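Local coordinates for protein UDP-N-acetylmuramate--L-alanine ligase (Thermotoga maritima, PDB 1J6U) that catalyses the ATP-dependent joining of L-alanine to UDP-N-acetylmuramate, a cytoplasmic step in building bacterial peptidoglycan for the cell wall, at residues I15-I20 with L30-N35; P72-K77 with L102-D107; I315-P320 with R453-K458. All coordinates share one frame; numbering follows the deposited sequence.

Interactions 1 and 2 show how neighbouring strand-helix contacts fuse into one core: their centres lie 9 Å apart, and strands 14-18 and 74-77 run side by side in the same parallel sheet. Backbone bonds probably join them, His-16 O accepting from Ile-76 N at 2.7 Å. On the sheet face covered by helices 23-34 and 101-112, Phe-17 CE2 packs 3.5 Å from Ile-76 CD1. Interaction 3 repeats the strand-against-helix principle in the C-terminal domain, with its centre about 35 Å from that of interaction 1 and about 42 Å from that of interaction 2. All three lie away from the predicted ATP-binding loop, residues 121-127, in the middle domain.

Interaction 1: I15-I20 with L30-N35; sequences IHFVGI and LHEFSN
Ile-15 and Phe-17, two residues apart on strand 14-18, both meet the aliphatic stem of Glu-32 on helix 23-34. The backbones stay well separated, with 8.4 Å between the CA atoms of Ile-15 and Glu-32, and the side chains span the distance. Ile-15 holds CG1 anti to its carbonyl carbon (chi1 -50°) and runs on extended, which sends CD1 forward as the probing atom. That methyl lies 3.8 Å from Glu-32 CG and 4.1 Å from Glu-32 CB, and the two side chains cross at about a right angle. The glutamate kinks at chi2 (-60°), folding its carboxylate round so that OE1 also comes within 3.9 Å of Ile-15 CD1. Phe-17 takes part more lightly: its CZ, at the ring edge, faces Glu-32 CG at 4.3 Å, with the methylene near the ring plane. The ring packs further along the same helix on Met-25, Val-28 and Ala-29.

At the end of the strand, a type II turn from Phe-17 to Ile-20 leads toward the helix, with Gly-19 in the positive-phi position that suits glycine. Strand, glycine-containing turn and helix open a beta-alpha-beta unit consistent with a Rossmann-type domain. The acidic end of Glu-32 is provided for elsewhere: OE1 accepts a hydrogen bond from Asn-37 ND2, while OE2 has a weak bond from Tyr-104 OH and a long, weak ion pair with Arg-111. The chemistry is therefore divided along one buried residue, whose methylenes serve the apolar strand face while its carboxylate, probably charged, is met by polar groups.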
loop_
_atom_site.group_PDB
_atom_site.type_symbol
_atom_site.label_atom_id
_atom_site.label_comp_id
_atom_site.label_asym_id
_atom_site.label_seq_id
_atom_site.Cartn_x
_atom_site.Cartn_y
_atom_site.Cartn_z
ATOM N N ILE A 15 3.193 -2.461 -26.380
ATOM C CA ILE A 15 2.073 -2.688 -25.472
ATOM C C ILE A 15 1.371 -1.408 -25.064
ATOM O O ILE A 15 2.002 -0.408 -24.713
ATOM C CB ILE A 15 2.560 -3.390 -24.204
ATOM C CG1 ILE A 15 3.403 -4.604 -24.594
ATOM C CG2 ILE A 15 1.374 -3.781 -23.322
ATOM C CD1 ILE A 15 4.203 -5.229 -23.435
ATOM N N HIS A 16 0.052 -1.466 -25.127
ATOM C CA HIS A 16 -0.842 -0.362 -24.786
ATOM C C HIS A 16 -1.525 -0.700 -23.441
ATOM O O HIS A 16 -2.238 -1.704 -23.327
ATOM C CB HIS A 16 -1.874 -0.221 -25.912
ATOM C CG HIS A 16 -2.858 0.882 -25.714
ATOM N ND1 HIS A 16 -3.292 1.675 -26.751
ATOM C CD2 HIS A 16 -3.487 1.333 -24.606
ATOM C CE1 HIS A 16 -4.143 2.574 -26.293
ATOM N NE2 HIS A 16 -4.278 2.388 -24.992
ATOM N N PHE A 17 -1.276 0.142 -22.437
ATOM C CA PHE A 17 -1.836 -0.030 -21.096
ATOM C C PHE A 17 -2.969 0.947 -20.852
ATOM O O PHE A 17 -2.754 2.171 -20.739
ATOM C CB PHE A 17 -0.768 0.219 -19.992
ATOM C CG PHE A 17 0.330 -0.819 -19.932
ATOM C CD1 PHE A 17 1.413 -0.762 -20.822
ATOM C CD2 PHE A 17 0.261 -1.870 -19.008
ATOM C CE1 PHE A 17 2.388 -1.721 -20.804
ATOM C CE2 PHE A 17 1.232 -2.835 -18.976
ATOM C CZ PHE A 17 2.298 -2.761 -19.881
ATOM N N VAL A 18 -4.170 0.412 -20.726
ATOM C CA VAL A 18 -5.324 1.253 -20.482
ATOM C C VAL A 18 -5.464 1.292 -18.975
ATOM O O VAL A 18 -5.881 0.297 -18.347
ATOM C CB VAL A 18 -6.579 0.654 -21.149
ATOM C CG1 VAL A 18 -7.778 1.620 -21.022
ATOM C CG2 VAL A 18 -6.267 0.377 -22.598
ATOM N N GLY A 19 -5.102 2.448 -18.412
ATOM C CA GLY A 19 -5.122 2.639 -16.973
ATOM C C GLY A 19 -3.684 2.566 -16.429
ATOM O O GLY A 19 -3.455 2.220 -15.270
ATOM N N ILE A 20 -2.716 2.885 -17.287
ATOM C CA ILE A 20 -1.307 2.871 -16.948
ATOM C C ILE A 20 -0.957 3.805 -15.780
ATOM O O ILE A 20 0.150 3.757 -15.250
ATOM C CB ILE A 20 -0.495 3.316 -18.151
ATOM C CG1 ILE A 20 0.962 2.902 -18.006
ATOM C CG2 ILE A 20 -0.566 4.831 -18.268
ATOM C CD1 ILE A 20 1.662 2.830 -19.326
ATOM N N LEU A 30 6.332 -0.516 -16.235
ATOM C CA LEU A 30 7.759 -0.240 -15.997
ATOM C C LEU A 30 8.605 -1.519 -16.232
ATOM O O LEU A 30 9.649 -1.480 -16.855
ATOM C CB LEU A 30 7.949 0.310 -14.581
ATOM C CG LEU A 30 7.539 1.778 -14.353
ATOM C CD1 LEU A 30 7.164 1.995 -12.894
ATOM C CD2 LEU A 30 8.672 2.723 -14.741
ATOM N N HIS A 31 8.134 -2.649 -15.735
ATOM C CA HIS A 31 8.811 -3.911 -15.960
ATOM C C HIS A 31 9.008 -4.147 -17.479
ATOM O O HIS A 31 10.122 -4.421 -17.938
ATOM C CB HIS A 31 7.972 -5.043 -15.344
ATOM C CG HIS A 31 8.563 -6.401 -15.526
ATOM N ND1 HIS A 31 9.802 -6.745 -15.030
ATOM C CD2 HIS A 31 8.084 -7.501 -16.151
ATOM C CE1 HIS A 31 10.061 -8.001 -15.343
ATOM N NE2 HIS A 31 9.035 -8.481 -16.023
ATOM N N GLU A 32 7.927 -4.026 -18.251
ATOM C CA GLU A 32 7.985 -4.227 -19.697
ATOM C C GLU A 32 8.899 -3.188 -20.333
ATOM O O GLU A 32 9.655 -3.468 -21.271
ATOM C CB GLU A 32 6.577 -4.146 -20.295
ATOM C CG GLU A 32 5.692 -5.331 -19.929
ATOM C CD GLU A 32 6.269 -6.653 -20.414
ATOM O OE1 GLU A 32 7.146 -6.612 -21.299
ATOM O OE2 GLU A 32 5.851 -7.737 -19.928
ATOM N N PHE A 33 8.819 -1.977 -19.815
ATOM C CA PHE A 33 9.673 -0.893 -20.271
ATOM C C PHE A 33 11.141 -1.262 -19.995
ATOM O O PHE A 33 12.016 -1.028 -20.816
ATOM C CB PHE A 33 9.357 0.349 -19.485
ATOM C CG PHE A 33 10.257 1.479 -19.797
ATOM C CD1 PHE A 33 10.199 2.101 -21.036
ATOM C CD2 PHE A 33 11.136 1.960 -18.843
ATOM C CE1 PHE A 33 10.995 3.192 -21.316
ATOM C CE2 PHE A 33 11.944 3.059 -19.120
ATOM C CZ PHE A 33 11.869 3.675 -20.356
ATOM N N SER A 34 11.392 -1.824 -18.815
ATOM C CA SER A 34 12.735 -2.235 -18.425
ATOM C C SER A 34 13.195 -3.405 -19.284
ATOM O O SER A 34 14.386 -3.642 -19.410
ATOM C CB SER A 34 12.767 -2.652 -16.955
ATOM O OG SER A 34 12.677 -1.519 -16.103
ATOM N N ASN A 35 12.258 -4.135 -19.875
ATOM C CA ASN A 35 12.633 -5.265 -20.708
ATOM C C ASN A 35 12.768 -4.846 -22.141
ATOM O O ASN A 35 12.794 -5.680 -23.019
ATOM C CB ASN A 35 11.606 -6.389 -20.638
ATOM C CG ASN A 35 11.597 -7.091 -19.307
ATOM O OD1 ASN A 35 12.450 -6.850 -18.457
ATOM N ND2 ASN A 35 10.626 -7.975 -19.117
#

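Interaction 2: P72-K77 with L102-D107; sequences PDLVIK and LHYFRD
The strand 74-77 and the helix 101-112 approach each other most closely at Ile-76 and Tyr-104, whose CA atoms are 7.6 Å apart. Side chains from both elements bridge the interval: the tyrosine ring, Ile-76 and Leu-74. Tyr-104 CG stands anti to the backbone N (chi1 -179°), which carries the ring out from the helix to the sheet, where Ile-76 comes at it over one face. The CD1 methyl sits 3.3 Å from the ring centroid and 19° off the normal, a tight CH-pi contact. It is displaced toward the CD2-CE2 side, with 3.2 Å to Tyr-104 CE2.

The setting is the parallel sheet of the N-terminal domain, whose strand order 3-2-1-4-5 is that of a Rossmann-like fold. Strand 74-77 is the fourth, and helix 101-112 follows the fifth, strand 98-100, and runs back roughly antiparallel to the strands. Leu-74 lies on the same side of the strand as Ile-76 and comes in on the same side of the ring plane, out toward CE1. Its CD2 reaches Tyr-104 CE1 at 3.6 Å from an oblique direction, and lies 4.1 Å from Tyr-104 OH. Glu-99, on strand 98-100, also packs against the tyrosine.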
loop_
_atom_site.group_PDB
_atom_site.type_symbol
_atom_site.label_atom_id
_atom_site.label_comp_id
_atom_site.label_asym_id
_atom_site.label_seq_id
_atom_site.Cartn_x
_atom_site.Cartn_y
_atom_site.Cartn_z
ATOM N N PRO A 72 -0.673 -1.078 -31.274
ATOM C CA PRO A 72 0.037 -1.942 -30.341
ATOM C C PRO A 72 -0.187 -3.378 -30.736
ATOM O O PRO A 72 -1.146 -3.685 -31.408
ATOM C CB PRO A 72 -0.641 -1.639 -29.027
ATOM C CG PRO A 72 -2.065 -1.449 -29.462
ATOM C CD PRO A 72 -1.907 -0.553 -30.662
ATOM N N ASP A 73 0.692 -4.254 -30.289
ATOM C CA ASP A 73 0.586 -5.667 -30.569
ATOM C C ASP A 73 -0.206 -6.230 -29.446
ATOM O O ASP A 73 -0.750 -7.340 -29.515
ATOM C CB ASP A 73 1.962 -6.326 -30.536
ATOM C CG ASP A 73 2.924 -5.654 -31.452
ATOM O OD1 ASP A 73 2.527 -5.409 -32.611
ATOM O OD2 ASP A 73 4.065 -5.361 -31.027
ATOM N N LEU A 74 -0.280 -5.448 -28.389
ATOM C CA LEU A 74 -0.947 -5.950 -27.220
ATOM C C LEU A 74 -1.587 -4.844 -26.421
ATOM O O LEU A 74 -1.046 -3.745 -26.308
ATOM C CB LEU A 74 0.090 -6.690 -26.379
ATOM C CG LEU A 74 -0.525 -7.364 -25.177
ATOM C CD1 LEU A 74 -1.544 -8.390 -25.705
ATOM C CD2 LEU A 74 0.576 -7.989 -24.296
ATOM N N VAL A 75 -2.747 -5.140 -25.857
ATOM C CA VAL A 75 -3.434 -4.158 -25.049
ATOM C C VAL A 75 -3.700 -4.774 -23.700
ATOM O O VAL A 75 -4.261 -5.870 -23.631
ATOM C CB VAL A 75 -4.814 -3.766 -25.624
ATOM C CG1 VAL A 75 -5.640 -3.095 -24.515
ATOM C CG2 VAL A 75 -4.664 -2.816 -26.790
ATOM N N ILE A 76 -3.320 -4.068 -22.635
ATOM C CA ILE A 76 -3.579 -4.556 -21.288
ATOM C C ILE A 76 -4.511 -3.589 -20.572
ATOM O O ILE A 76 -4.360 -2.353 -20.682
ATOM C CB ILE A 76 -2.291 -4.670 -20.480
ATOM C CG1 ILE A 76 -1.311 -5.570 -21.225
ATOM C CG2 ILE A 76 -2.613 -5.223 -19.098
ATOM C CD1 ILE A 76 -0.010 -5.705 -20.537
ATOM N N LYS A 77 -5.473 -4.142 -19.840
ATOM C CA LYS A 77 -6.435 -3.304 -19.120
ATOM C C LYS A 77 -6.675 -3.745 -17.678
ATOM O O LYS A 77 -6.542 -4.913 -17.328
ATOM C CB LYS A 77 -7.774 -3.286 -19.869
ATOM C CG LYS A 77 -8.542 -4.595 -19.818
ATOM C CD LYS A 77 -9.694 -4.587 -20.810
ATOM C CE LYS A 77 -10.997 -5.026 -20.189
ATOM N NZ LYS A 77 -11.098 -6.464 -19.835
ATOM N N LEU A 102 -3.943 -8.609 -13.897
ATOM C CA LEU A 102 -3.519 -9.726 -13.057
ATOM C C LEU A 102 -3.098 -10.904 -13.858
ATOM O O LEU A 102 -2.021 -11.470 -13.644
ATOM C CB LEU A 102 -4.618 -10.172 -12.102
ATOM C CG LEU A 102 -4.256 -10.249 -10.627
ATOM C CD1 LEU A 102 -5.130 -11.307 -10.001
ATOM C CD2 LEU A 102 -2.762 -10.561 -10.432
ATOM N N HIS A 103 -3.969 -11.276 -14.781
ATOM C CA HIS A 103 -3.716 -12.403 -15.652
ATOM C C HIS A 103 -2.405 -12.216 -16.419
ATOM O O HIS A 103 -1.628 -13.147 -16.555
ATOM C CB HIS A 103 -4.871 -12.561 -16.640
ATOM C CG HIS A 103 -4.712 -13.737 -17.536
ATOM N ND1 HIS A 103 -5.167 -14.993 -17.196
ATOM C CD2 HIS A 103 -4.050 -13.878 -18.710
ATOM C CE1 HIS A 103 -4.788 -15.859 -18.119
ATOM N NE2 HIS A 103 -4.108 -15.209 -19.047
ATOM N N TYR A 104 -2.162 -11.012 -16.925
ATOM C CA TYR A 104 -0.940 -10.742 -17.676
ATOM C C TYR A 104 0.273 -10.819 -16.740
ATOM O O TYR A 104 1.355 -11.295 -17.104
ATOM C CB TYR A 104 -1.004 -9.358 -18.291
ATOM C CG TYR A 104 0.212 -9.024 -19.108
ATOM C CD1 TYR A 104 0.434 -9.634 -20.349
ATOM C CD2 TYR A 104 1.135 -8.072 -18.658
ATOM C CE1 TYR A 104 1.545 -9.291 -21.132
ATOM C CE2 TYR A 104 2.245 -7.733 -19.425
ATOM C CZ TYR A 104 2.439 -8.341 -20.659
ATOM O OH TYR A 104 3.515 -7.974 -21.414
ATOM N N PHE A 105 0.075 -10.314 -15.531
ATOM C CA PHE A 105 1.107 -10.349 -14.528
ATOM C C PHE A 105 1.477 -11.823 -14.256
ATOM O O PHE A 105 2.661 -12.195 -14.229
ATOM C CB PHE A 105 0.596 -9.690 -13.250
ATOM C CG PHE A 105 1.615 -9.635 -12.183
ATOM C CD1 PHE A 105 2.843 -9.022 -12.421
ATOM C CD2 PHE A 105 1.375 -10.225 -10.950
ATOM C CE1 PHE A 105 3.831 -8.990 -11.440
ATOM C CE2 PHE A 105 2.352 -10.203 -9.961
ATOM C CZ PHE A 105 3.583 -9.580 -10.212
ATOM N N ARG A 106 0.469 -12.671 -14.061
ATOM C CA ARG A 106 0.787 -14.058 -13.830
ATOM C C ARG A 106 1.581 -14.618 -14.980
ATOM O O ARG A 106 2.550 -15.354 -14.786
ATOM C CB ARG A 106 -0.441 -14.904 -13.669
ATOM C CG ARG A 106 -0.087 -16.168 -12.947
ATOM C CD ARG A 106 -1.204 -17.144 -12.919
ATOM N NE ARG A 106 -1.332 -17.784 -14.211
ATOM C CZ ARG A 106 -2.245 -18.696 -14.472
ATOM N NH1 ARG A 106 -3.090 -19.052 -13.520
ATOM N NH2 ARG A 106 -2.311 -19.243 -15.674
ATOM N N ASP A 107 1.176 -14.283 -16.188
ATOM C CA ASP A 107 1.910 -14.782 -17.324
ATOM C C ASP A 107 3.300 -14.199 -17.264
ATOM O O ASP A 107 4.276 -14.867 -17.604
ATOM C CB ASP A 107 1.240 -14.383 -18.636
ATOM C CG ASP A 107 -0.021 -15.162 -18.893
ATOM O OD1 ASP A 107 -0.285 -16.115 -18.111
ATOM O OD2 ASP A 107 -0.737 -14.828 -19.871
#

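Interaction 3: I315-P320 with R453-K458; sequences IAFHDP and RYQSSK
Asp-319 and Tyr-454 supply the polar part of this contact: Tyr-454 OH donates a very short hydrogen bond, 2.5 Å, to Asp-319 OD1. The oxygen lies in the plane of the phenol ring at its edge, whereas the carboxylate as a whole is turned 83° from that plane. The other oxygen, OD2, accepts from the backbone N of Glu-321, as in an Asx turn, and more weakly from that of Thr-322, which probably restrains the rotation of the carboxylate.

The apolar part centres on Phe-317, whose CE2 is 3.5 Å from Tyr-454 CD2. Both residues hold CG anti to the backbone N, a choice that sends the two rings toward one another. The rings meet obliquely, with planes at 52° and centroids 5.2 Å apart. Gln-455 adds a looser touch, its CG 4.2 Å from Phe-317 CE1.

Strand 315-319 and helix 453-457 run in roughly the same direction, 30° apart. Ala-316 and Phe-317 both face Val-326, forming a classic beta bulge in the antiparallel pair 314-319 and 324-329. An antiparallel edge strand on an otherwise parallel sheet, covered by the final helix, is characteristic of the Mur ligase C-terminal domain.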
loop_
_atom_site.group_PDB
_atom_site.type_symbol
_atom_site.label_atom_id
_atom_site.label_comp_id
_atom_site.label_asym_id
_atom_site.label_seq_id
_atom_site.Cartn_x
_atom_site.Cartn_y
_atom_site.Cartn_z
ATOM N N ILE A 315 6.122 10.729 6.453
ATOM C CA ILE A 315 6.385 12.108 6.819
ATOM C C ILE A 315 6.706 12.793 5.528
ATOM O O ILE A 315 7.728 12.518 4.905
ATOM C CB ILE A 315 7.609 12.281 7.726
ATOM C CG1 ILE A 315 7.431 11.511 9.045
ATOM C CG2 ILE A 315 7.861 13.770 7.965
ATOM C CD1 ILE A 315 6.632 12.173 10.049
ATOM N N ALA A 316 5.824 13.699 5.131
ATOM C CA ALA A 316 6.001 14.450 3.896
ATOM C C ALA A 316 6.902 15.641 4.158
ATOM O O ALA A 316 7.668 16.050 3.304
ATOM C CB ALA A 316 4.639 14.909 3.387
ATOM N N PHE A 317 6.822 16.181 5.369
ATOM C CA PHE A 317 7.613 17.343 5.689
ATOM C C PHE A 317 7.807 17.522 7.194
ATOM O O PHE A 317 6.902 17.305 8.007
ATOM C CB PHE A 317 6.929 18.594 5.127
ATOM C CG PHE A 317 7.599 19.858 5.522
ATOM C CD1 PHE A 317 8.756 20.287 4.864
ATOM C CD2 PHE A 317 7.126 20.597 6.589
ATOM C CE1 PHE A 317 9.428 21.440 5.277
ATOM C CE2 PHE A 317 7.796 21.760 7.006
ATOM C CZ PHE A 317 8.937 22.177 6.359
ATOM N N HIS A 318 9.002 17.941 7.568
ATOM C CA HIS A 318 9.256 18.170 8.969
ATOM C C HIS A 318 10.074 19.421 9.159
ATOM O O HIS A 318 11.107 19.566 8.523
ATOM C CB HIS A 318 10.019 17.006 9.592
ATOM C CG HIS A 318 10.429 17.262 11.008
ATOM N ND1 HIS A 318 11.606 16.790 11.539
ATOM C CD2 HIS A 318 9.828 17.971 11.994
ATOM C CE1 HIS A 318 11.715 17.198 12.789
ATOM N NE2 HIS A 318 10.652 17.919 13.088
ATOM N N ASP A 319 9.601 20.336 10.005
ATOM C CA ASP A 319 10.386 21.535 10.297
ATOM C C ASP A 319 10.849 21.395 11.744
ATOM O O ASP A 319 10.094 21.579 12.690
ATOM C CB ASP A 319 9.590 22.821 10.144
ATOM C CG ASP A 319 10.459 24.055 10.344
ATOM O OD1 ASP A 319 9.975 25.166 10.050
ATOM O OD2 ASP A 319 11.629 23.904 10.791
ATOM N N PRO A 320 12.116 21.057 11.916
ATOM C CA PRO A 320 12.769 20.852 13.206
ATOM C C PRO A 320 12.924 22.125 14.028
ATOM O O PRO A 320 12.989 22.070 15.259
ATOM C CB PRO A 320 14.081 20.197 12.805
ATOM C CG PRO A 320 14.409 20.929 11.553
ATOM C CD PRO A 320 13.088 21.038 10.812
ATOM N N ARG A 453 2.991 25.792 0.697
ATOM C CA ARG A 453 2.547 27.035 1.330
ATOM C C ARG A 453 3.487 27.346 2.472
ATOM O O ARG A 453 4.044 28.441 2.566
ATOM C CB ARG A 453 1.109 26.874 1.857
ATOM C CG ARG A 453 0.707 27.908 2.892
ATOM C CD ARG A 453 -0.679 27.615 3.527
ATOM N NE ARG A 453 -0.878 28.494 4.682
ATOM C CZ ARG A 453 -1.798 28.339 5.637
ATOM N NH1 ARG A 453 -2.654 27.332 5.610
ATOM N NH2 ARG A 453 -1.815 29.170 6.665
ATOM N N TYR A 454 3.664 26.353 3.337
ATOM C CA TYR A 454 4.546 26.460 4.496
ATOM C C TYR A 454 5.918 26.928 4.095
ATOM O O TYR A 454 6.436 27.896 4.638
ATOM C CB TYR A 454 4.727 25.104 5.174
ATOM C CG TYR A 454 5.491 25.222 6.448
ATOM C CD1 TYR A 454 4.829 25.515 7.646
ATOM C CD2 TYR A 454 6.878 25.115 6.459
ATOM C CE1 TYR A 454 5.516 25.697 8.821
ATOM C CE2 TYR A 454 7.586 25.305 7.655
ATOM C CZ TYR A 454 6.893 25.598 8.827
ATOM O OH TYR A 454 7.572 25.851 10.006
ATOM N N GLN A 455 6.515 26.207 3.158
ATOM C CA GLN A 455 7.846 26.533 2.701
ATOM C C GLN A 455 7.900 27.928 2.145
ATOM O O GLN A 455 8.692 28.745 2.599
ATOM C CB GLN A 455 8.332 25.519 1.653
ATOM C CG GLN A 455 8.343 24.077 2.165
ATOM C CD GLN A 455 8.952 23.075 1.184
ATOM O OE1 GLN A 455 10.156 22.895 1.169
ATOM N NE2 GLN A 455 8.117 22.421 0.366
ATOM N N SER A 456 7.053 28.235 1.176
ATOM C CA SER A 456 7.109 29.573 0.607
ATOM C C SER A 456 6.907 30.576 1.736
ATOM O O SER A 456 7.491 31.649 1.738
ATOM C CB SER A 456 6.041 29.751 -0.479
ATOM O OG SER A 456 4.767 29.902 0.113
ATOM N N SER A 457 6.085 30.207 2.703
ATOM C CA SER A 457 5.820 31.069 3.829
ATOM C C SER A 457 7.103 31.372 4.594
ATOM O O SER A 457 7.266 32.460 5.143
ATOM C CB SER A 457 4.801 30.405 4.750
ATOM O OG SER A 457 4.505 31.230 5.859
ATOM N N LYS A 458 8.023 30.416 4.651
ATOM C CA LYS A 458 9.278 30.659 5.357
ATOM C C LYS A 458 10.264 31.271 4.361
ATOM O O LYS A 458 10.815 32.351 4.676
ATOM C CB LYS A 458 9.842 29.360 5.959
ATOM C CG LYS A 458 8.889 28.645 6.924
ATOM C CD LYS A 458 8.552 29.433 8.202
ATOM C CE LYS A 458 7.321 28.821 8.911
ATOM N NZ LYS A 458 7.166 29.090 10.392
#